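Local atomic coordinates of putative tryptophan halogenase (Xanthomonas campestris pv. campestris, PDB entry 6Y1W), a protein that probably acts as a flavin-dependent halogenase, binding FAD in a Rossmann-type domain and belonging to the tryptophan halogenase family. Residues Val19-Gly24 with Leu43-Val48; Ala27-Ala32 with Phe173-Ser178; Gln184-Arg189 with Leu205-Gly210. All coordinates share one frame; numbering follows the deposited sequence. Where two conformers were deposited one is given.

Contact 1 (Val19-Gly24 with Leu43-Val48); sequences VVIAGG and LQITLV
Thr46 O receives two groups of the neighbouring strand: the amide of Ile21, with N to O 2.8 Å and an N-H...O angle of 171°, and a CA-H...O contact from Val20 CA at 3.4 Å. Strands 18-22 and 44-49 are the first two parallel strands of a Rossmann-type beta-alpha-beta unit, and their axes here run 4.7 Å apart and 15° from exactly parallel. Val19 O and Ile21 O are used in the same way, by the amides of Thr46 and Val48 and by the CA-H groups of Ile45 and Leu47. Val19, Ile21, Ile45 and Leu47 share the face turned to helix 25-39: Leu35 lies against Val19 and Ile45, Trp29 against Leu47, and Gly28 and Ala32 against Ile21. Ile21 splits its branches over two partners: CD1 meets Ile45 CG2 at 3.9 Å, whereas a chi1 of -62° sets CG1 beside the backbone N and CG2 anti to it, where CG2 meets Leu47 CD1 at 3.8 Å. On the other face Val20, Thr46 and Val48 pack on Ile213. Past the end of the strand, Gly23 N still hydrogen-bonds Val48 O at 2.8 Å, carrying the parallel pairing into the glycine-rich turn of the predicted FAD site. The carbonyl of Gly23 is buried with no polar partner in the model, Gly23 O lying 3.6 Å from Leu47 CG.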
ATOM      1  N   VAL A  19     -10.307 -28.365  10.771  1.00 18.66           N
ATOM      2  CA  VAL A  19      -9.272 -28.025   9.794  1.00 17.82           C
ATOM      3  C   VAL A  19      -8.267 -29.159   9.757  1.00 13.69           C
ATOM      4  O   VAL A  19      -7.753 -29.580  10.799  1.00 16.73           O
ATOM      5  CB  VAL A  19      -8.570 -26.703  10.130  1.00 17.67           C
ATOM      6  CG1 VAL A  19      -7.473 -26.380   9.082  1.00 16.30           C
ATOM      7  CG2 VAL A  19      -9.580 -25.556  10.209  1.00 18.92           C
ATOM      8  N   VAL A  20      -7.977 -29.645   8.554  1.00 13.19           N
ATOM      9  CA  VAL A  20      -7.040 -30.746   8.380  1.00 12.74           C
ATOM     10  C   VAL A  20      -5.851 -30.212   7.573  1.00 15.46           C
ATOM     11  O   VAL A  20      -6.041 -29.659   6.484  1.00 15.83           O
ATOM     12  CB  VAL A  20      -7.696 -31.940   7.675  1.00 17.81           C
ATOM     13  CG1 VAL A  20      -6.654 -32.998   7.400  1.00 17.72           C
ATOM     14  CG2 VAL A  20      -8.827 -32.491   8.548  1.00 17.75           C
ATOM     15  N   ILE A  21      -4.650 -30.360   8.113  1.00 15.64           N
ATOM     16  CA  ILE A  21      -3.407 -29.897   7.476  1.00 12.51           C
ATOM     17  C   ILE A  21      -2.696 -31.127   6.930  1.00 16.04           C
ATOM     18  O   ILE A  21      -2.338 -32.040   7.681  1.00 13.69           O
ATOM     19  CB  ILE A  21      -2.524 -29.147   8.487  1.00 13.64           C
ATOM     20  CG1 ILE A  21      -3.290 -27.919   8.981  1.00 16.43           C
ATOM     21  CG2 ILE A  21      -1.189 -28.694   7.837  1.00 17.62           C
ATOM     22  CD1 ILE A  21      -2.651 -27.199  10.169  1.00 14.84           C
ATOM     23  N   ALA A  22      -2.517 -31.189   5.625  1.00 15.97           N
ATOM     24  CA  ALA A  22      -1.850 -32.327   4.986  1.00 16.08           C
ATOM     25  C   ALA A  22      -0.390 -31.974   4.779  1.00 16.05           C
ATOM     26  O   ALA A  22      -0.085 -31.077   3.995  1.00 16.81           O
ATOM     27  CB  ALA A  22      -2.520 -32.677   3.656  1.00 15.49           C
ATOM     28  N   GLY A  23       0.497 -32.639   5.517  1.00 17.05           N
ATOM     29  CA  GLY A  23       1.915 -32.349   5.438  1.00 15.06           C
ATOM     30  C   GLY A  23       2.422 -31.581   6.646  1.00 17.91           C
ATOM     31  O   GLY A  23       1.722 -30.748   7.228  1.00 16.70           O
ATOM     32  N   GLY A  24       3.678 -31.848   7.005  1.00 16.66           N
ATOM     33  CA  GLY A  24       4.320 -31.203   8.127  1.00 17.99           C
ATOM     34  C   GLY A  24       5.346 -30.218   7.622  1.00 15.82           C
ATOM     35  O   GLY A  24       5.038 -29.377   6.769  1.00 16.53           O
ATOM     36  N   LEU A  43     -11.686 -24.517  16.927  1.00 18.59           N
ATOM     37  CA  LEU A  43     -11.518 -25.445  15.823  1.00 18.09           C
ATOM     38  C   LEU A  43     -10.887 -26.734  16.303  1.00 19.17           C
ATOM     39  O   LEU A  43     -10.065 -26.735  17.221  1.00 21.19           O
ATOM     40  CB  LEU A  43     -10.608 -24.845  14.729  1.00 16.33           C
ATOM     41  CG  LEU A  43     -11.037 -23.530  14.095  1.00 17.70           C
ATOM     42  CD1 LEU A  43      -9.892 -23.133  13.173  1.00 18.71           C
ATOM     43  CD2 LEU A  43     -12.293 -23.721  13.297  1.00 20.95           C
ATOM     44  N   GLN A  44     -11.247 -27.826  15.659  1.00 18.71           N
ATOM     45  CA  GLN A  44     -10.487 -29.062  15.780  0.60 21.10           C
ATOM     46  C   GLN A  44      -9.462 -29.060  14.658  1.00 17.14           C
ATOM     47  O   GLN A  44      -9.836 -29.037  13.484  1.00 18.52           O
ATOM     48  CB  GLN A  44     -11.391 -30.289  15.678  0.60 22.57           C
ATOM     49  CG  GLN A  44     -10.604 -31.609  15.784  0.60 28.07           C
ATOM     50  CD  GLN A  44     -11.481 -32.837  15.641  0.60 34.72           C
ATOM     51  OE1 GLN A  44     -12.709 -32.734  15.515  0.60 34.74           O
ATOM     52  NE2 GLN A  44     -10.854 -34.015  15.667  0.60 37.43           N
ATOM     53  N   ILE A  45      -8.186 -29.053  15.023  1.00 15.58           N
ATOM     54  CA  ILE A  45      -7.109 -28.952  14.045  1.00 14.59           C
ATOM     55  C   ILE A  45      -6.303 -30.231  14.085  1.00 17.64           C
ATOM     56  O   ILE A  45      -5.767 -30.593  15.143  1.00 16.92           O
ATOM     57  CB  ILE A  45      -6.208 -27.745  14.318  1.00 18.87           C
ATOM     58  CG1 ILE A  45      -7.048 -26.484  14.397  1.00 16.66           C
ATOM     59  CG2 ILE A  45      -5.114 -27.633  13.210  1.00 16.97           C
ATOM     60  CD1 ILE A  45      -6.365 -25.298  15.095  1.00 19.03           C
ATOM     61  N   THR A  46      -6.186 -30.887  12.929  1.00 15.84           N
ATOM     62  CA  THR A  46      -5.440 -32.129  12.786  1.00 13.68           C
ATOM     63  C   THR A  46      -4.373 -31.958  11.723  1.00 17.63           C
ATOM     64  O   THR A  46      -4.663 -31.436  10.645  1.00 20.54           O
ATOM     65  CB  THR A  46      -6.386 -33.249  12.383  1.00 16.68           C
ATOM     66  OG1 THR A  46      -7.431 -33.355  13.382  1.00 21.58           O
ATOM     67  CG2 THR A  46      -5.626 -34.564  12.180  1.00 21.22           C
ATOM     68  N   LEU A  47      -3.147 -32.415  12.012  1.00 15.47           N
ATOM     69  CA  LEU A  47      -2.062 -32.399  11.028  1.00 14.18           C
ATOM     70  C   LEU A  47      -1.613 -33.831  10.778  1.00 20.56           C
ATOM     71  O   LEU A  47      -1.349 -34.578  11.732  1.00 20.42           O
ATOM     72  CB  LEU A  47      -0.873 -31.539  11.505  1.00 17.12           C
ATOM     73  CG  LEU A  47       0.232 -31.304  10.453  1.00 16.41           C
ATOM     74  CD1 LEU A  47       0.934 -29.992  10.774  1.00 15.66           C
ATOM     75  CD2 LEU A  47       1.261 -32.466  10.400  1.00 16.59           C
ATOM     76  N   VAL A  48      -1.567 -34.212   9.500  1.00 16.43           N
ATOM     77  CA  VAL A  48      -1.143 -35.538   9.052  1.00 18.71           C
ATOM     78  C   VAL A  48       0.231 -35.403   8.409  1.00 19.63           C
ATOM     79  O   VAL A  48       0.406 -34.630   7.466  1.00 20.29           O
ATOM     80  CB  VAL A  48      -2.132 -36.136   8.045  1.00 22.01           C
ATOM     81  CG1 VAL A  48      -1.656 -37.530   7.567  1.00 24.28           C
ATOM     82  CG2 VAL A  48      -3.548 -36.174   8.659  1.00 23.46           C
TER

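Contact 2 (Ala27-Ala32 with Phe173-Ser178); sequences AGWMAA and FLRRFS
The helical segments 27-32 and 173-178 pack with their axes 8.5 Å apart and 32° from parallel, Trp29 and Leu174 bringing their CA atoms to 5.6 Å. The Trp29 indole lies against Arg175 and Ser178 of the partner helix. Arg175 covers one face of it: with CG anti to the backbone N (chi1 171°) and the chain extended beyond, its methylenes run alongside the ring, CB above the indole centre and CG making a CH-pi contact 3.7 Å from the centroid of the six-membered ring. The guanidinium plane lies 19° from the indole plane, and NE forms a salt bridge with Glu179 OE2. Ser178 lies at the ring edge, OG 3.8 Å from Trp29 CE3. That hydroxyl turns back to its own helix, donating to Leu174 O at 2.7 Å; Ser178 N reaches the same oxygen from the opposite face of the carbonyl plane, so two bonds grip it. Ala32 CB packs on the hydroxyl, with Ser178 OG 3.6 Å away. On the other flank Leu174 CD1 presses closely on Met30 CG, at 3.4 Å. The contact sets helix 25-39, which follows the glycine-rich turn of the Rossmann-type unit, between helix 167-180 and helix 350-363, whose Ile351, Ile354 and Ile358 receive Met30, while Trp29 NE1 is hydrogen-bonded to Glu49 OE2 at the end of strand 44-49.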
ATOM      1  N   ALA A  27       5.946 -25.643   6.324  1.00 13.61           N
ATOM      2  CA  ALA A  27       4.641 -25.118   5.911  1.00 13.90           C
ATOM      3  C   ALA A  27       3.540 -25.598   6.838  1.00 14.40           C
ATOM      4  O   ALA A  27       2.698 -24.810   7.287  1.00 14.23           O
ATOM      5  CB  ALA A  27       4.331 -25.519   4.467  1.00 14.16           C
ATOM      6  N   GLY A  28       3.523 -26.897   7.110  1.00 13.99           N
ATOM      7  CA  GLY A  28       2.437 -27.464   7.896  1.00 12.55           C
ATOM      8  C   GLY A  28       2.464 -26.964   9.328  1.00 12.38           C
ATOM      9  O   GLY A  28       1.405 -26.613   9.893  1.00 14.15           O
ATOM     10  N   TRP A  29       3.663 -26.921   9.931  1.00 13.78           N
ATOM     11  CA  TRP A  29       3.696 -26.549  11.346  1.00 12.78           C
ATOM     12  C   TRP A  29       3.644 -25.045  11.535  1.00 13.17           C
ATOM     13  O   TRP A  29       3.184 -24.584  12.585  1.00 14.41           O
ATOM     14  CB  TRP A  29       4.912 -27.187  12.054  1.00 13.25           C
ATOM     15  CG  TRP A  29       4.713 -28.686  12.237  1.00 15.64           C
ATOM     16  CD1 TRP A  29       5.396 -29.689  11.609  1.00 14.82           C
ATOM     17  CD2 TRP A  29       3.730 -29.329  13.063  1.00 13.53           C
ATOM     18  NE1 TRP A  29       4.914 -30.911  12.016  1.00 14.66           N
ATOM     19  CE2 TRP A  29       3.881 -30.714  12.896  1.00 14.17           C
ATOM     20  CE3 TRP A  29       2.740 -28.856  13.925  1.00 17.90           C
ATOM     21  CZ2 TRP A  29       3.070 -31.646  13.560  1.00 17.96           C
ATOM     22  CZ3 TRP A  29       1.940 -29.764  14.577  1.00 16.07           C
ATOM     23  CH2 TRP A  29       2.105 -31.154  14.390  1.00 18.20           C
ATOM     24  N   MET A  30       4.095 -24.234  10.572  1.00 15.28           N
ATOM     25  CA  MET A  30       3.797 -22.807  10.675  1.00 13.80           C
ATOM     26  C   MET A  30       2.291 -22.577  10.613  1.00 13.71           C
ATOM     27  O   MET A  30       1.757 -21.727  11.334  1.00 14.40           O
ATOM     28  CB  MET A  30       4.497 -22.003   9.568  1.00 12.31           C
ATOM     29  CG  MET A  30       5.959 -21.760   9.751  1.00 13.42           C
ATOM     30  SD  MET A  30       6.774 -20.897   8.368  1.00 14.48           S
ATOM     31  CE  MET A  30       6.050 -19.262   8.537  1.00 17.41           C
ATOM     32  N   ALA A  31       1.592 -23.306   9.746  1.00 14.59           N
ATOM     33  CA  ALA A  31       0.141 -23.138   9.647  1.00 13.04           C
ATOM     34  C   ALA A  31      -0.542 -23.617  10.920  1.00 14.51           C
ATOM     35  O   ALA A  31      -1.434 -22.945  11.456  1.00 15.22           O
ATOM     36  CB  ALA A  31      -0.381 -23.913   8.429  1.00 13.97           C
ATOM     37  N   ALA A  32      -0.134 -24.791  11.413  1.00 13.05           N
ATOM     38  CA  ALA A  32      -0.729 -25.315  12.635  1.00 13.05           C
ATOM     39  C   ALA A  32      -0.501 -24.370  13.792  1.00 13.25           C
ATOM     40  O   ALA A  32      -1.379 -24.197  14.639  1.00 14.82           O
ATOM     41  CB  ALA A  32      -0.135 -26.680  12.975  1.00 15.47           C
ATOM     42  N   PHE A 173      10.179 -26.996  16.659  1.00 15.20           N
ATOM     43  CA  PHE A 173       9.807 -25.979  17.640  1.00 14.03           C
ATOM     44  C   PHE A 173       8.348 -25.581  17.466  1.00 15.56           C
ATOM     45  O   PHE A 173       7.588 -25.511  18.443  1.00 16.77           O
ATOM     46  CB  PHE A 173      10.756 -24.774  17.489  1.00 16.05           C
ATOM     47  CG  PHE A 173      10.436 -23.613  18.366  1.00 15.31           C
ATOM     48  CD1 PHE A 173      11.012 -23.500  19.639  1.00 18.16           C
ATOM     49  CD2 PHE A 173       9.636 -22.592  17.915  1.00 18.41           C
ATOM     50  CE1 PHE A 173      10.728 -22.375  20.443  1.00 20.50           C
ATOM     51  CE2 PHE A 173       9.337 -21.483  18.731  1.00 19.71           C
ATOM     52  CZ  PHE A 173       9.892 -21.379  19.978  1.00 18.89           C
ATOM     53  N   LEU A 174       7.917 -25.397  16.222  1.00 13.43           N
ATOM     54  CA  LEU A 174       6.523 -25.035  15.986  1.00 12.73           C
ATOM     55  C   LEU A 174       5.578 -26.179  16.267  1.00 14.87           C
ATOM     56  O   LEU A 174       4.412 -25.935  16.609  1.00 15.44           O
ATOM     57  CB  LEU A 174       6.323 -24.560  14.551  1.00 14.32           C
ATOM     58  CG  LEU A 174       7.084 -23.284  14.194  1.00 16.06           C
ATOM     59  CD1 LEU A 174       7.109 -23.134  12.671  1.00 17.65           C
ATOM     60  CD2 LEU A 174       6.443 -22.058  14.846  1.00 17.81           C
ATOM     61  N   ARG A 175       6.038 -27.421  16.079  1.00 16.40           N
ATOM     62  CA  ARG A 175       5.196 -28.558  16.426  1.00 15.72           C
ATOM     63  C   ARG A 175       4.913 -28.565  17.921  1.00 18.73           C
ATOM     64  O   ARG A 175       3.774 -28.796  18.352  1.00 16.82           O
ATOM     65  CB  ARG A 175       5.877 -29.871  16.040  1.00 15.77           C
ATOM     66  CG  ARG A 175       5.119 -31.083  16.599  1.00 15.53           C
ATOM     67  CD  ARG A 175       5.712 -32.393  16.027  1.00 18.63           C
ATOM     68  NE  ARG A 175       5.338 -33.494  16.902  1.00 18.64           N
ATOM     69  CZ  ARG A 175       5.869 -34.715  16.805  1.00 20.66           C
ATOM     70  NH1 ARG A 175       6.750 -34.990  15.862  1.00 21.52           N
ATOM     71  NH2 ARG A 175       5.486 -35.674  17.661  1.00 26.03           N
ATOM     72  N   ARG A 176       5.955 -28.341  18.723  1.00 15.16           N
ATOM     73  CA  ARG A 176       5.787 -28.277  20.178  1.00 18.92           C
ATOM     74  C   ARG A 176       4.818 -27.168  20.561  1.00 23.60           C
ATOM     75  O   ARG A 176       3.891 -27.364  21.359  1.00 19.54           O
ATOM     76  CB  ARG A 176       7.136 -28.029  20.845  1.00 20.84           C
ATOM     77  CG  ARG A 176       8.076 -29.205  20.842  1.00 33.81           C
ATOM     78  CD  ARG A 176       9.365 -28.884  21.635  1.00 39.70           C
ATOM     79  NE  ARG A 176      10.558 -29.386  20.950  1.00 50.63           N
ATOM     80  CZ  ARG A 176      10.869 -30.678  20.856  1.00 55.81           C
ATOM     81  NH1 ARG A 176      10.078 -31.596  21.402  1.00 44.12           N
ATOM     82  NH2 ARG A 176      11.971 -31.056  20.214  1.00 56.75           N
ATOM     83  N   PHE A 177       5.023 -25.990  19.990  1.00 17.62           N
ATOM     84  CA  PHE A 177       4.097 -24.869  20.201  1.00 17.71           C
ATOM     85  C   PHE A 177       2.650 -25.241  19.855  1.00 19.48           C
ATOM     86  O   PHE A 177       1.712 -24.937  20.610  1.00 17.73           O
ATOM     87  CB  PHE A 177       4.625 -23.706  19.353  1.00 17.26           C
ATOM     88  CG  PHE A 177       3.810 -22.418  19.402  1.00 12.98           C
ATOM     89  CD1 PHE A 177       2.695 -22.250  18.557  1.00 13.51           C
ATOM     90  CD2 PHE A 177       4.170 -21.351  20.212  1.00 15.98           C
ATOM     91  CE1 PHE A 177       1.966 -21.064  18.537  1.00 14.45           C
ATOM     92  CE2 PHE A 177       3.414 -20.143  20.199  1.00 14.43           C
ATOM     93  CZ  PHE A 177       2.321 -20.005  19.366  1.00 14.92           C
ATOM     94  N   SER A 178       2.459 -25.866  18.697  1.00 14.98           N
ATOM     95  CA  SER A 178       1.133 -26.209  18.187  1.00 15.99           C
ATOM     96  C   SER A 178       0.433 -27.255  19.047  1.00 16.90           C
ATOM     97  O   SER A 178      -0.771 -27.153  19.298  1.00 17.15           O
ATOM     98  CB  SER A 178       1.253 -26.741  16.755  1.00 15.85           C
ATOM     99  OG  SER A 178       1.812 -25.756  15.871  1.00 16.21           O
TER

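Contact 3 (Gln184-Arg189 with Leu205-Gly210); sequences QRIEGR and LVLDDG. With BU9 (Meso-2,3-Butanediol), chain M.
Arg189 O takes the amide of Asp208 at 2.8 Å from N to O, the one direct hydrogen bond between the segments; it is bent at the proton, with an N-H...O angle of 135°. Leu207 CA adds a CA-H...O contact to the same oxygen, and beside this bond a water accepts from Arg189 N and, weakly, Asp208 N. The Asp208 carboxylate lies alongside the first part of the arginine chain, OD2 3.3 Å from Arg189 CB, but the planes of the two charged groups are 62° apart and Arg189 NE stays 4.5 Å from Asp208 OD2. The guanidinium is instead hydrogen-bonded through NH1 to Ser50 OG. On the side facing Ile213, Ile186 CG2 meets Leu207 CD1 at 3.6 Å. A type I turn from Leu207 to Gly210 places Asp208 against Arg189, while Asp209, its OD1 bonded to Thr211, reaches Glu187 O only through a water where the backbones part. Meso-2,3-butanediol makes non-polar contact with Gly188 and Arg189 and is hydrogen-bonded to Ile190 N, next in the strand. The contact belongs to the antiparallel hairpin of strands 184-195 and 202-207; strand 44-49 pairs in parallel with 184-195, and strand 212-214 lies beyond 202-207.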
ATOM      1  N   GLN A 184      -3.903 -31.926  16.951  1.00 16.23           N
ATOM      2  CA  GLN A 184      -3.794 -33.373  16.985  1.00 19.67           C
ATOM      3  C   GLN A 184      -2.898 -33.811  15.833  1.00 20.93           C
ATOM      4  O   GLN A 184      -3.238 -33.569  14.674  1.00 22.95           O
ATOM      5  CB  GLN A 184      -5.175 -34.013  16.838  1.00 22.28           C
ATOM      6  CG  GLN A 184      -5.107 -35.539  16.727  1.00 39.88           C
ATOM      7  CD  GLN A 184      -6.474 -36.195  16.540  1.00 66.25           C
ATOM      8  OE1 GLN A 184      -6.596 -37.417  16.642  1.00 45.62           O
ATOM      9  NE2 GLN A 184      -7.504 -35.387  16.255  1.00 61.07           N
ATOM     10  N   ARG A 185      -1.775 -34.461  16.143  1.00 20.30           N
ATOM     11  CA  ARG A 185      -0.865 -34.950  15.113  1.00 18.57           C
ATOM     12  C   ARG A 185      -1.182 -36.413  14.830  1.00 22.53           C
ATOM     13  O   ARG A 185      -1.353 -37.202  15.765  1.00 22.69           O
ATOM     14  CB  ARG A 185       0.591 -34.794  15.542  1.00 20.01           C
ATOM     15  CG  ARG A 185       1.572 -35.271  14.487  1.00 22.68           C
ATOM     16  CD  ARG A 185       2.988 -35.167  15.016  1.00 21.82           C
ATOM     17  NE  ARG A 185       3.982 -35.634  14.055  1.00 23.45           N
ATOM     18  CZ  ARG A 185       4.547 -36.838  14.052  1.00 26.30           C
ATOM     19  NH1 ARG A 185       4.208 -37.753  14.962  1.00 27.66           N
ATOM     20  NH2 ARG A 185       5.449 -37.129  13.123  1.00 24.79           N
ATOM     21  N   ILE A 186      -1.325 -36.758  13.549  1.00 19.20           N
ATOM     22  CA  ILE A 186      -1.511 -38.144  13.117  1.00 22.35           C
ATOM     23  C   ILE A 186      -0.347 -38.494  12.191  1.00 30.71           C
ATOM     24  O   ILE A 186      -0.135 -37.821  11.173  1.00 23.80           O
ATOM     25  CB  ILE A 186      -2.862 -38.355  12.412  1.00 21.78           C
ATOM     26  CG1 ILE A 186      -4.028 -37.944  13.325  1.00 20.98           C
ATOM     27  CG2 ILE A 186      -3.018 -39.812  11.943  1.00 25.90           C
ATOM     28  CD1 ILE A 186      -5.394 -38.157  12.708  1.00 28.56           C
ATOM     29  N   GLU A 187       0.453 -39.495  12.575  1.00 25.96           N
ATOM     30  CA  GLU A 187       1.600 -39.910  11.775  1.00 24.51           C
ATOM     31  C   GLU A 187       1.124 -40.909  10.731  1.00 28.17           C
ATOM     32  O   GLU A 187       0.332 -41.808  11.039  1.00 27.88           O
ATOM     33  CB  GLU A 187       2.696 -40.543  12.636  1.00 25.50           C
ATOM     34  CG  GLU A 187       4.058 -40.692  11.921  1.00 25.94           C
ATOM     35  CD  GLU A 187       4.113 -41.844  10.913  1.00 38.96           C
ATOM     36  OE1 GLU A 187       3.421 -42.865  11.131  1.00 35.96           O
ATOM     37  OE2 GLU A 187       4.854 -41.731   9.901  1.00 35.61           O
ATOM     38  N   GLY A 188       1.536 -40.716   9.492  1.00 21.64           N
ATOM     39  CA  GLY A 188       1.157 -41.678   8.480  1.00 31.95           C
ATOM     40  C   GLY A 188       1.217 -41.107   7.085  1.00 35.12           C
ATOM     41  O   GLY A 188       1.564 -39.945   6.864  1.00 28.69           O
ATOM     42  N   ARG A 189       0.823 -41.951   6.142  1.00 30.19           N
ATOM     43  CA  ARG A 189       0.835 -41.574   4.742  1.00 35.30           C
ATOM     44  C   ARG A 189      -0.575 -41.584   4.187  1.00 28.41           C
ATOM     45  O   ARG A 189      -1.330 -42.545   4.369  1.00 31.18           O
ATOM     46  CB  ARG A 189       1.728 -42.517   3.924  1.00 34.00           C
ATOM     47  CG  ARG A 189       3.173 -42.457   4.360  1.00 54.36           C
ATOM     48  CD  ARG A 189       4.001 -43.601   3.803  1.00 71.67           C
ATOM     49  NE  ARG A 189       4.689 -43.255   2.557  1.00 84.31           N
ATOM     50  CZ  ARG A 189       5.539 -42.239   2.402  1.00 78.07           C
ATOM     51  NH1 ARG A 189       5.840 -41.437   3.416  1.00 56.06           N
ATOM     52  NH2 ARG A 189       6.105 -42.027   1.220  1.00 76.76           N
ATOM     53  N   LEU A 205      -9.364 -37.311   4.212  1.00 20.69           N
ATOM     54  CA  LEU A 205      -8.169 -38.030   3.808  1.00 22.44           C
ATOM     55  C   LEU A 205      -8.278 -39.458   4.323  1.00 29.23           C
ATOM     56  O   LEU A 205      -8.903 -39.714   5.363  1.00 32.05           O
ATOM     57  CB  LEU A 205      -6.889 -37.398   4.358  1.00 21.17           C
ATOM     58  CG  LEU A 205      -6.765 -35.883   4.185  1.00 22.16           C
ATOM     59  CD1 LEU A 205      -5.504 -35.435   4.905  1.00 25.72           C
ATOM     60  CD2 LEU A 205      -6.736 -35.458   2.705  1.00 23.78           C
ATOM     61  N   VAL A 206      -7.734 -40.396   3.552  1.00 26.86           N
ATOM     62  CA  VAL A 206      -7.666 -41.789   3.972  1.00 24.29           C
ATOM     63  C   VAL A 206      -6.207 -42.209   4.005  1.00 30.28           C
ATOM     64  O   VAL A 206      -5.518 -42.137   2.978  1.00 34.66           O
ATOM     65  CB  VAL A 206      -8.490 -42.711   3.062  1.00 35.98           C
ATOM     66  CG1 VAL A 206      -8.432 -44.129   3.626  1.00 35.72           C
ATOM     67  CG2 VAL A 206      -9.940 -42.227   2.989  1.00 35.87           C
ATOM     68  N   LEU A 207      -5.732 -42.629   5.181  1.00 25.89           N
ATOM     69  CA  LEU A 207      -4.341 -43.028   5.341  1.00 33.77           C
ATOM     70  C   LEU A 207      -4.119 -44.456   4.849  1.00 39.79           C
ATOM     71  O   LEU A 207      -5.060 -45.210   4.581  1.00 39.70           O
ATOM     72  CB  LEU A 207      -3.895 -42.921   6.803  1.00 29.80           C
ATOM     73  CG  LEU A 207      -4.109 -41.549   7.463  1.00 34.57           C
ATOM     74  CD1 LEU A 207      -3.473 -41.498   8.842  1.00 35.63           C
ATOM     75  CD2 LEU A 207      -3.568 -40.427   6.588  1.00 32.16           C
ATOM     76  N   ASP A 208      -2.841 -44.844   4.784  1.00 40.84           N
ATOM     77  CA  ASP A 208      -2.518 -46.172   4.280  1.00 42.39           C
ATOM     78  C   ASP A 208      -3.052 -47.284   5.175  1.00 48.09           C
ATOM     79  O   ASP A 208      -3.221 -48.408   4.700  1.00 53.54           O
ATOM     80  CB  ASP A 208      -1.000 -46.334   4.157  1.00 42.26           C
ATOM     81  CG  ASP A 208      -0.435 -45.668   2.922  1.00 56.28           C
ATOM     82  OD1 ASP A 208      -1.226 -45.272   2.030  1.00 44.09           O
ATOM     83  OD2 ASP A 208       0.810 -45.550   2.846  1.00 48.63           O
ATOM     84  N   ASP A 209      -3.407 -46.983   6.421  1.00 51.58           N
ATOM     85  CA  ASP A 209      -3.960 -47.977   7.331  1.00 46.11           C
ATOM     86  C   ASP A 209      -5.475 -47.922   7.391  1.00 48.11           C
ATOM     87  O   ASP A 209      -6.077 -48.575   8.248  1.00 59.66           O
ATOM     88  CB  ASP A 209      -3.368 -47.800   8.734  1.00 52.48           C
ATOM     89  CG  ASP A 209      -3.697 -46.441   9.352  1.00 62.45           C
ATOM     90  OD1 ASP A 209      -4.572 -45.722   8.816  1.00 45.63           O
ATOM     91  OD2 ASP A 209      -3.067 -46.081  10.373  1.00 59.42           O
ATOM     92  N   GLY A 210      -6.104 -47.132   6.526  1.00 40.50           N
ATOM     93  CA  GLY A 210      -7.542 -47.039   6.516  1.00 45.79           C
ATOM     94  C   GLY A 210      -8.119 -45.939   7.373  1.00 44.03           C
ATOM     95  O   GLY A 210      -9.342 -45.748   7.361  1.00 34.80           O
TER
HETATM   96  C03 BU9 M 611       2.888 -36.935   1.969  0.81 31.37           C
HETATM   97  C04 BU9 M 611       2.347 -37.887   3.045  0.81 30.05           C
HETATM   98  O06 BU9 M 611       1.107 -38.386   2.613  0.81 36.41           O
HETATM   99  C05 BU9 M 611       2.201 -37.177   4.401  0.81 37.91           C
HETATM  100  C01 BU9 M 611       3.523 -36.514   4.805  0.81 25.17           C
HETATM  101  O6  BU9 M 611       1.184 -36.198   4.357  0.81 38.91           O
HETATM  102  O   HOH W   1      -0.518 -44.116  10.099  1.00 43.56           O
HETATM  103  O   HOH W   2      -0.677 -44.570   7.098  1.00 40.99           O

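Contacts 1 and 3 belong to one mixed sheet: Leu47 O lies 2.8 Å from Ile186 N and Leu47 N 2.9 Å from Gln184 O, probable backbone hydrogen bonds that join the two strand pairs; the centres of the two contacts are about 11 Å apart. Segment 27-32 of contact 2 covers the face of contact 1 that carries Ile21 and Leu47, where Leu47 CD1 comes 3.7 Å from Trp29 CD2. It reaches contact 3 through Trp29 CZ2, 3.8 Å from Arg185 CD. Gly23 and Val48 of contact 1 and Gly188 and Arg189 of contact 3 line the pocket holding meso-2,3-butanediol, beside Gly24 of the predicted FAD site; Ala27, another predicted FAD residue, lies about 11 Å from the diol (nearest atoms).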